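Long-range contact in ferritin heavy chain (Trichoplusia ni, PDB 1Z6O), which oxidises ferrous iron for storage as ferric hydroxide inside a secreted ferritin shell built of heavy and light chains: residues 18-32 / 122-136. Sequence-based numbering, arbitrary orientation.
Sequences HRSCRNSMRQQIQME and SIRNVIKACEDDSEF. With FE (Fe (III) ion), chain B.
A disulfide within the chain, Cys21 SG to Cys130 SG at 2.0 Å, staples helix 19-47 to helix 105-132 with a C-S-S-C torsion of 90°. The two sulfurs leave their helices differently: Cys21 SG stands anti to its own backbone N, whereas Cys130 SG stands anti to its carbonyl carbon; Leu141 packs on Cys21. Just before helix 19-47 begins, the His18 ring lies nearly parallel to the Phe136 ring, planes 5° apart but slid so far that overlap is slight; Phe136 CB instead makes a CH-pi contact over the imidazole face, 3.5 Å from its centroid. His18 ND1 is hydrogen-bonded to Thr16 O. Asp133 OD2 takes hydrogen bonds from two waters, which in turn accept from Ser20 N and Cys21 N, bridging the carboxylate to the first turn of helix 19-47. The segments 19-32 and 122-132 run antiparallel, 164° between their directions, as part of the four-helix bundle of the ferritin fold. Further along, Val126 sets CG1 against Met25 SD and CG2 against Ser24 O, while the Ala129 methyl meets Ser24 OG at 3.5 Å. Ser122 OG donates to an in-plane lone pair of Gln28 OE1 (2.5 Å), and Met31 SD rests on Ser122 CB. Bent at chi2, Gln28 turns its NE2 to Glu32 OE1, a second-shell hydrogen bond; Glu32 OE2 binds the ferric ion of the ferroxidase centre at 2.0 Å alongside Glu67, His70 and two waters.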
ATOM      1  N   HIS M  18      19.219  45.798  36.107  1.00 17.15           N
ATOM      2  CA  HIS M  18      19.911  46.995  36.581  1.00 20.88           C
ATOM      3  C   HIS M  18      20.841  47.530  35.510  1.00 21.47           C
ATOM      4  O   HIS M  18      21.215  46.820  34.566  1.00 17.48           O
ATOM      5  CB  HIS M  18      20.646  46.716  37.896  1.00 21.78           C
ATOM      6  CG  HIS M  18      19.747  46.795  39.090  1.00 28.36           C
ATOM      7  ND1 HIS M  18      18.533  46.139  39.151  1.00 27.51           N
ATOM      8  CD2 HIS M  18      19.857  47.491  40.249  1.00 25.67           C
ATOM      9  CE1 HIS M  18      17.933  46.430  40.293  1.00 26.51           C
ATOM     10  NE2 HIS M  18      18.715  47.247  40.977  1.00 28.66           N
ATOM     11  N   ARG M  19      21.213  48.795  35.661  1.00 19.97           N
ATOM     12  CA  ARG M  19      22.024  49.498  34.678  1.00 21.22           C
ATOM     13  C   ARG M  19      23.359  48.921  34.246  1.00 18.41           C
ATOM     14  O   ARG M  19      23.653  48.864  33.053  1.00 19.47           O
ATOM     15  CB  ARG M  19      22.224  50.954  35.139  1.00 27.73           C
ATOM     16  CG  ARG M  19      23.185  51.763  34.271  1.00 38.94           C
ATOM     17  CD  ARG M  19      23.011  53.268  34.500  1.00 53.62           C
ATOM     18  NE  ARG M  19      21.906  53.798  33.698  1.00 73.44           N
ATOM     19  CZ  ARG M  19      21.988  54.088  32.398  1.00 77.96           C
ATOM     20  NH1 ARG M  19      23.129  53.916  31.736  1.00 68.72           N
ATOM     21  NH2 ARG M  19      20.918  54.535  31.751  1.00 76.35           N
ATOM     22  N   SER M  20      24.188  48.510  35.192  1.00 17.01           N
ATOM     23  CA  SER M  20      25.491  47.988  34.807  1.00 22.39           C
ATOM     24  C   SER M  20      25.340  46.736  33.924  1.00 22.54           C
ATOM     25  O   SER M  20      26.007  46.586  32.898  1.00 17.40           O
ATOM     26  CB  SER M  20      26.307  47.674  36.061  1.00 27.16           C
ATOM     27  OG  SER M  20      27.523  47.044  35.706  1.00 42.68           O
ATOM     28  N   CYS M  21      24.458  45.842  34.334  1.00 18.83           N
ATOM     29  CA  CYS M  21      24.208  44.615  33.582  1.00 19.64           C
ATOM     30  C   CYS M  21      23.617  44.957  32.202  1.00 17.94           C
ATOM     31  O   CYS M  21      24.064  44.447  31.173  1.00 17.72           O
ATOM     32  CB  CYS M  21      23.251  43.737  34.390  1.00 17.97           C
ATOM     33  SG  CYS M  21      22.755  42.190  33.569  1.00 20.85           S
ATOM     34  N   ARG M  22      22.626  45.841  32.175  1.00 16.49           N
ATOM     35  CA  ARG M  22      22.016  46.215  30.911  1.00 18.35           C
ATOM     36  C   ARG M  22      23.032  46.858  29.967  1.00 20.65           C
ATOM     37  O   ARG M  22      23.055  46.557  28.775  1.00 17.43           O
ATOM     38  CB  ARG M  22      20.835  47.161  31.148  1.00 19.15           C
ATOM     39  CG  ARG M  22      20.011  47.421  29.893  1.00 27.25           C
ATOM     40  CD  ARG M  22      18.734  48.196  30.214  1.00 32.41           C
ATOM     41  NE  ARG M  22      19.043  49.466  30.861  1.00 31.63           N
ATOM     42  CZ  ARG M  22      18.762  49.755  32.128  1.00 39.28           C
ATOM     43  NH1 ARG M  22      18.147  48.869  32.904  1.00 38.34           N
ATOM     44  NH2 ARG M  22      19.126  50.928  32.630  1.00 36.57           N
ATOM     45  N   ASN M  23      23.886  47.736  30.489  1.00 17.81           N
ATOM     46  CA  ASN M  23      24.882  48.364  29.630  1.00 17.97           C
ATOM     47  C   ASN M  23      25.889  47.349  29.096  1.00 16.52           C
ATOM     48  O   ASN M  23      26.340  47.470  27.958  1.00 17.13           O
ATOM     49  CB  ASN M  23      25.605  49.507  30.368  1.00 19.57           C
ATOM     50  CG  ASN M  23      24.719  50.744  30.519  1.00 29.06           C
ATOM     51  OD1 ASN M  23      23.721  50.890  29.812  1.00 30.23           O
ATOM     52  ND2 ASN M  23      25.086  51.636  31.430  1.00 31.60           N
ATOM     53  N   SER M  24      26.262  46.358  29.904  1.00 15.77           N
ATOM     54  CA  SER M  24      27.198  45.338  29.423  1.00 16.66           C
ATOM     55  C   SER M  24      26.541  44.514  28.313  1.00 16.00           C
ATOM     56  O   SER M  24      27.209  44.107  27.367  1.00 15.88           O
ATOM     57  CB  SER M  24      27.632  44.389  30.555  1.00 19.30           C
ATOM     58  OG  SER M  24      28.464  45.068  31.467  1.00 32.09           O
ATOM     59  N   MET M  25      25.240  44.259  28.438  1.00 15.64           N
ATOM     60  CA  MET M  25      24.520  43.510  27.404  1.00 16.42           C
ATOM     61  C   MET M  25      24.476  44.323  26.107  1.00 15.27           C
ATOM     62  O   MET M  25      24.651  43.772  25.020  1.00 15.45           O
ATOM     63  CB  MET M  25      23.084  43.208  27.857  1.00 14.28           C
ATOM     64  CG  MET M  25      22.990  42.084  28.875  1.00 15.13           C
ATOM     65  SD  MET M  25      23.183  40.457  28.058  1.00 18.53           S
ATOM     66  CE  MET M  25      21.502  40.261  27.361  1.00 17.34           C
ATOM     67  N   ARG M  26      24.234  45.632  26.214  1.00 15.73           N
ATOM     68  CA  ARG M  26      24.183  46.487  25.023  1.00 16.83           C
ATOM     69  C   ARG M  26      25.536  46.484  24.310  1.00 19.07           C
ATOM     70  O   ARG M  26      25.612  46.464  23.074  1.00 17.59           O
ATOM     71  CB  ARG M  26      23.790  47.930  25.407  1.00 17.42           C
ATOM     72  CG  ARG M  26      22.337  48.069  25.929  1.00 19.46           C
ATOM     73  CD  ARG M  26      22.049  49.522  26.384  1.00 20.42           C
ATOM     74  NE  ARG M  26      22.210  50.434  25.254  1.00 18.58           N
ATOM     75  CZ  ARG M  26      21.225  50.805  24.443  1.00 21.24           C
ATOM     76  NH1 ARG M  26      19.991  50.363  24.639  1.00 17.45           N
ATOM     77  NH2 ARG M  26      21.486  51.581  23.403  1.00 19.91           N
ATOM     78  N   GLN M  27      26.611  46.508  25.089  1.00 17.38           N
ATOM     79  CA  GLN M  27      27.945  46.487  24.507  1.00 18.54           C
ATOM     80  C   GLN M  27      28.196  45.126  23.838  1.00 18.84           C
ATOM     81  O   GLN M  27      28.827  45.047  22.784  1.00 17.50           O
ATOM     82  CB  GLN M  27      28.995  46.741  25.593  1.00 22.72           C
ATOM     83  CG  GLN M  27      30.418  46.788  25.075  1.00 47.37           C
ATOM     84  CD  GLN M  27      31.390  47.347  26.106  1.00 70.47           C
ATOM     85  OE1 GLN M  27      31.184  48.443  26.641  1.00 75.57           O
ATOM     86  NE2 GLN M  27      32.453  46.597  26.391  1.00 73.27           N
ATOM     87  N   GLN M  28      27.704  44.052  24.447  1.00 15.65           N
ATOM     88  CA  GLN M  28      27.894  42.718  23.864  1.00 16.50           C
ATOM     89  C   GLN M  28      27.156  42.610  22.522  1.00 16.48           C
ATOM     90  O   GLN M  28      27.643  41.979  21.584  1.00 17.28           O
ATOM     91  CB  GLN M  28      27.374  41.632  24.820  1.00 15.48           C
ATOM     92  CG  GLN M  28      27.742  40.203  24.382  1.00 17.09           C
ATOM     93  CD  GLN M  28      29.250  40.010  24.338  1.00 25.10           C
ATOM     94  OE1 GLN M  28      29.959  40.484  25.216  1.00 21.68           O
ATOM     95  NE2 GLN M  28      29.745  39.309  23.317  1.00 19.12           N
ATOM     96  N   ILE M  29      25.976  43.220  22.436  1.00 16.18           N
ATOM     97  CA  ILE M  29      25.209  43.190  21.190  1.00 16.41           C
ATOM     98  C   ILE M  29      26.027  43.825  20.062  1.00 19.24           C
ATOM     99  O   ILE M  29      26.108  43.276  18.956  1.00 16.22           O
ATOM    100  CB  ILE M  29      23.844  43.903  21.387  1.00 17.08           C
ATOM    101  CG1 ILE M  29      22.932  42.995  22.228  1.00 15.59           C
ATOM    102  CG2 ILE M  29      23.186  44.227  20.029  1.00 16.92           C
ATOM    103  CD1 ILE M  29      21.710  43.715  22.856  1.00 16.62           C
ATOM    104  N   GLN M  30      26.659  44.964  20.337  1.00 16.75           N
ATOM    105  CA  GLN M  30      27.480  45.614  19.313  1.00 15.69           C
ATOM    106  C   GLN M  30      28.677  44.724  18.967  1.00 18.13           C
ATOM    107  O   GLN M  30      29.089  44.642  17.808  1.00 17.95           O
ATOM    108  CB  GLN M  30      27.983  46.993  19.794  1.00 18.92           C
ATOM    109  CG  GLN M  30      28.996  47.660  18.828  1.00 22.14           C
ATOM    110  CD  GLN M  30      28.407  47.920  17.440  1.00 30.92           C
ATOM    111  OE1 GLN M  30      27.346  48.513  17.316  1.00 27.39           O
ATOM    112  NE2 GLN M  30      29.104  47.480  16.395  1.00 30.79           N
ATOM    113  N   MET M  31      29.240  44.055  19.965  1.00 15.72           N
ATOM    114  CA  MET M  31      30.375  43.176  19.704  1.00 18.72           C
ATOM    115  C   MET M  31      29.994  42.007  18.779  1.00 19.33           C
ATOM    116  O   MET M  31      30.767  41.638  17.896  1.00 17.51           O
ATOM    117  CB  MET M  31      30.940  42.621  21.014  1.00 19.01           C
ATOM    118  CG  MET M  31      32.197  41.779  20.801  1.00 21.57           C
ATOM    119  SD  MET M  31      32.884  41.193  22.361  1.00 23.48           S
ATOM    120  CE  MET M  31      34.665  40.982  21.880  1.00 24.54           C
ATOM    121  N   GLU M  32      28.814  41.422  18.980  1.00 15.93           N
ATOM    122  CA  GLU M  32      28.367  40.311  18.126  1.00 16.66           C
ATOM    123  C   GLU M  32      28.193  40.818  16.692  1.00 18.05           C
ATOM    124  O   GLU M  32      28.568  40.139  15.737  1.00 16.70           O
ATOM    125  CB  GLU M  32      27.027  39.735  18.614  1.00 15.68           C
ATOM    126  CG  GLU M  32      27.039  39.209  20.054  1.00 19.89           C
ATOM    127  CD  GLU M  32      27.858  37.933  20.254  1.00 25.99           C
ATOM    128  OE1 GLU M  32      28.196  37.635  21.427  1.00 26.26           O
ATOM    129  OE2 GLU M  32      28.148  37.215  19.268  1.00 23.01           O
ATOM    130  N   SER M 122      34.611  38.586  26.825  1.00 16.37           N
ATOM    131  CA  SER M 122      33.624  39.650  26.973  1.00 16.63           C
ATOM    132  C   SER M 122      32.325  39.125  27.615  1.00 18.77           C
ATOM    133  O   SER M 122      31.741  39.785  28.480  1.00 16.82           O
ATOM    134  CB  SER M 122      33.341  40.288  25.601  1.00 18.55           C
ATOM    135  OG  SER M 122      32.324  41.267  25.721  1.00 20.72           O
ATOM    136  N   ILE M 123      31.867  37.943  27.204  1.00 15.61           N
ATOM    137  CA  ILE M 123      30.651  37.373  27.798  1.00 14.37           C
ATOM    138  C   ILE M 123      30.888  37.098  29.293  1.00 16.32           C
ATOM    139  O   ILE M 123      30.008  37.330  30.117  1.00 14.82           O
ATOM    140  CB  ILE M 123      30.240  36.055  27.071  1.00 13.96           C
ATOM    141  CG1 ILE M 123      29.722  36.404  25.663  1.00 18.50           C
ATOM    142  CG2 ILE M 123      29.136  35.316  27.865  1.00 16.14           C
ATOM    143  CD1 ILE M 123      29.667  35.216  24.720  1.00 25.02           C
ATOM    144  N   ARG M 124      32.072  36.598  29.642  1.00 14.49           N
ATOM    145  CA  ARG M 124      32.375  36.345  31.052  1.00 17.83           C
ATOM    146  C   ARG M 124      32.327  37.675  31.823  1.00 19.05           C
ATOM    147  O   ARG M 124      31.925  37.707  32.988  1.00 17.51           O
ATOM    148  CB  ARG M 124      33.750  35.652  31.199  1.00 15.58           C
ATOM    149  CG  ARG M 124      33.741  34.153  30.751  1.00 16.96           C
ATOM    150  CD  ARG M 124      35.170  33.564  30.746  1.00 19.67           C
ATOM    151  NE  ARG M 124      35.822  33.925  31.995  1.00 20.58           N
ATOM    152  CZ  ARG M 124      35.652  33.288  33.146  1.00 21.37           C
ATOM    153  NH1 ARG M 124      34.878  32.209  33.216  1.00 19.32           N
ATOM    154  NH2 ARG M 124      36.162  33.800  34.257  1.00 21.11           N
ATOM    155  N   ASN M 125      32.729  38.771  31.183  1.00 17.93           N
ATOM    156  CA  ASN M 125      32.653  40.075  31.847  1.00 17.86           C
ATOM    157  C   ASN M 125      31.209  40.562  31.983  1.00 18.95           C
ATOM    158  O   ASN M 125      30.882  41.266  32.933  1.00 16.79           O
ATOM    159  CB  ASN M 125      33.506  41.115  31.114  1.00 19.41           C
ATOM    160  CG  ASN M 125      34.984  40.947  31.424  1.00 33.84           C
ATOM    161  OD1 ASN M 125      35.348  40.608  32.551  1.00 34.01           O
ATOM    162  ND2 ASN M 125      35.837  41.185  30.440  1.00 35.73           N
ATOM    163  N   VAL M 126      30.337  40.199  31.043  1.00 15.57           N
ATOM    164  CA  VAL M 126      28.919  40.576  31.170  1.00 14.40           C
ATOM    165  C   VAL M 126      28.360  39.783  32.362  1.00 16.02           C
ATOM    166  O   VAL M 126      27.607  40.305  33.194  1.00 16.14           O
ATOM    167  CB  VAL M 126      28.099  40.200  29.906  1.00 17.06           C
ATOM    168  CG1 VAL M 126      26.613  40.559  30.118  1.00 15.26           C
ATOM    169  CG2 VAL M 126      28.655  40.947  28.674  1.00 14.92           C
ATOM    170  N   ILE M 127      28.727  38.506  32.439  1.00 15.11           N
ATOM    171  CA  ILE M 127      28.275  37.661  33.539  1.00 16.30           C
ATOM    172  C   ILE M 127      28.706  38.279  34.884  1.00 17.56           C
ATOM    173  O   ILE M 127      27.904  38.381  35.822  1.00 16.07           O
ATOM    174  CB  ILE M 127      28.853  36.224  33.393  1.00 15.54           C
ATOM    175  CG1 ILE M 127      28.091  35.487  32.276  1.00 15.70           C
ATOM    176  CG2 ILE M 127      28.745  35.462  34.718  1.00 17.32           C
ATOM    177  CD1 ILE M 127      28.771  34.178  31.832  1.00 17.28           C
ATOM    178  N   LYS M 128      29.966  38.698  34.977  1.00 17.96           N
ATOM    179  CA  LYS M 128      30.456  39.316  36.217  1.00 20.08           C
ATOM    180  C   LYS M 128      29.652  40.563  36.574  1.00 17.59           C
ATOM    181  O   LYS M 128      29.254  40.745  37.728  1.00 20.78           O
ATOM    182  CB  LYS M 128      31.930  39.725  36.099  1.00 23.07           C
ATOM    183  CG  LYS M 128      32.901  38.601  35.902  1.00 48.74           C
ATOM    184  CD  LYS M 128      34.337  39.118  36.002  1.00 58.20           C
ATOM    185  CE  LYS M 128      35.345  38.067  35.543  1.00 64.76           C
ATOM    186  NZ  LYS M 128      35.292  37.832  34.069  1.00 53.20           N
ATOM    187  N   ALA M 129      29.430  41.434  35.596  1.00 18.68           N
ATOM    188  CA  ALA M 129      28.667  42.653  35.850  1.00 21.19           C
ATOM    189  C   ALA M 129      27.242  42.345  36.312  1.00 26.34           C
ATOM    190  O   ALA M 129      26.719  42.991  37.223  1.00 21.32           O
ATOM    191  CB  ALA M 129      28.619  43.528  34.585  1.00 19.40           C
ATOM    192  N   CYS M 130      26.615  41.353  35.685  1.00 17.89           N
ATOM    193  CA  CYS M 130      25.241  41.000  36.006  1.00 16.63           C
ATOM    194  C   CYS M 130      25.095  40.242  37.313  1.00 18.53           C
ATOM    195  O   CYS M 130      24.072  40.344  37.984  1.00 18.91           O
ATOM    196  CB  CYS M 130      24.631  40.184  34.850  1.00 17.30           C
ATOM    197  SG  CYS M 130      24.496  41.175  33.319  1.00 19.94           S
ATOM    198  N   GLU M 131      26.116  39.480  37.674  1.00 16.27           N
ATOM    199  CA  GLU M 131      26.059  38.705  38.904  1.00 18.33           C
ATOM    200  C   GLU M 131      26.520  39.489  40.127  1.00 25.29           C
ATOM    201  O   GLU M 131      25.936  39.370  41.197  1.00 20.55           O
ATOM    202  CB  GLU M 131      26.946  37.454  38.793  1.00 19.40           C
ATOM    203  CG  GLU M 131      26.983  36.622  40.076  1.00 25.73           C
ATOM    204  CD  GLU M 131      27.552  35.221  39.859  1.00 33.54           C
ATOM    205  OE1 GLU M 131      28.784  35.046  39.987  1.00 28.45           O
ATOM    206  OE2 GLU M 131      26.763  34.294  39.547  1.00 27.18           O
ATOM    207  N   ASP M 132      27.556  40.300  39.960  1.00 20.23           N
ATOM    208  CA  ASP M 132      28.127  41.002  41.100  1.00 27.33           C
ATOM    209  C   ASP M 132      27.647  42.395  41.447  1.00 30.69           C
ATOM    210  O   ASP M 132      28.211  43.030  42.327  1.00 29.92           O
ATOM    211  CB  ASP M 132      29.651  40.994  40.984  1.00 27.73           C
ATOM    212  CG  ASP M 132      30.221  39.575  40.995  1.00 35.71           C
ATOM    213  OD1 ASP M 132      29.711  38.730  41.766  1.00 42.29           O
ATOM    214  OD2 ASP M 132      31.177  39.308  40.245  1.00 42.50           O
ATOM    215  N   ASP M 133      26.613  42.877  40.769  1.00 28.30           N
ATOM    216  CA  ASP M 133      26.066  44.191  41.090  1.00 28.42           C
ATOM    217  C   ASP M 133      25.566  44.056  42.541  1.00 30.11           C
ATOM    218  O   ASP M 133      24.727  43.207  42.835  1.00 29.09           O
ATOM    219  CB  ASP M 133      24.897  44.509  40.161  1.00 29.23           C
ATOM    220  CG  ASP M 133      24.347  45.904  40.382  1.00 38.63           C
ATOM    221  OD1 ASP M 133      24.052  46.250  41.547  1.00 42.12           O
ATOM    222  OD2 ASP M 133      24.210  46.651  39.390  1.00 36.07           O
ATOM    223  N   SER M 134      26.074  44.883  43.445  1.00 35.91           N
ATOM    224  CA  SER M 134      25.679  44.782  44.851  1.00 40.89           C
ATOM    225  C   SER M 134      24.180  44.933  45.102  1.00 36.27           C
ATOM    226  O   SER M 134      23.658  44.424  46.094  1.00 41.93           O
ATOM    227  CB  SER M 134      26.452  45.809  45.695  1.00 41.53           C
ATOM    228  OG  SER M 134      26.228  47.131  45.225  1.00 48.89           O
ATOM    229  N   GLU M 135      23.479  45.610  44.202  1.00 29.02           N
ATOM    230  CA  GLU M 135      22.045  45.808  44.388  1.00 33.72           C
ATOM    231  C   GLU M 135      21.151  44.731  43.777  1.00 36.62           C
ATOM    232  O   GLU M 135      19.994  44.594  44.177  1.00 34.13           O
ATOM    233  CB  GLU M 135      21.625  47.152  43.798  1.00 40.19           C
ATOM    234  CG  GLU M 135      22.312  48.355  44.408  1.00 63.71           C
ATOM    235  CD  GLU M 135      21.970  49.635  43.672  1.00 80.94           C
ATOM    236  OE1 GLU M 135      22.295  49.734  42.467  1.00 90.61           O
ATOM    237  OE2 GLU M 135      21.373  50.541  44.295  1.00 91.17           O
ATOM    238  N   PHE M 136      21.664  43.964  42.820  1.00 24.58           N
ATOM    239  CA  PHE M 136      20.809  42.974  42.159  1.00 22.80           C
ATOM    240  C   PHE M 136      21.639  41.936  41.411  1.00 21.73           C
ATOM    241  O   PHE M 136      22.330  42.268  40.452  1.00 21.60           O
ATOM    242  CB  PHE M 136      19.899  43.712  41.160  1.00 21.16           C
ATOM    243  CG  PHE M 136      18.801  42.861  40.562  1.00 21.96           C
ATOM    244  CD1 PHE M 136      17.588  42.693  41.228  1.00 22.95           C
ATOM    245  CD2 PHE M 136      18.975  42.254  39.315  1.00 18.96           C
ATOM    246  CE1 PHE M 136      16.549  41.931  40.661  1.00 23.39           C
ATOM    247  CE2 PHE M 136      17.948  41.489  38.733  1.00 19.65           C
ATOM    248  CZ  PHE M 136      16.731  41.327  39.408  1.00 19.79           C
TER
HETATM  249 FE    FE B 300      28.686  35.342  19.030  1.00 18.93          FE
HETATM  250  O   HOH W   1      23.888  48.909  38.113  1.00 26.27           O
HETATM  251  O   HOH W   2      23.657  45.456  37.055  1.00 22.79           O
HETATM  252  O   HOH W   3      30.437  34.275  19.065  1.00 25.00           O
HETATM  253  O   HOH W   4      28.491  35.138  21.060  1.00 24.31           O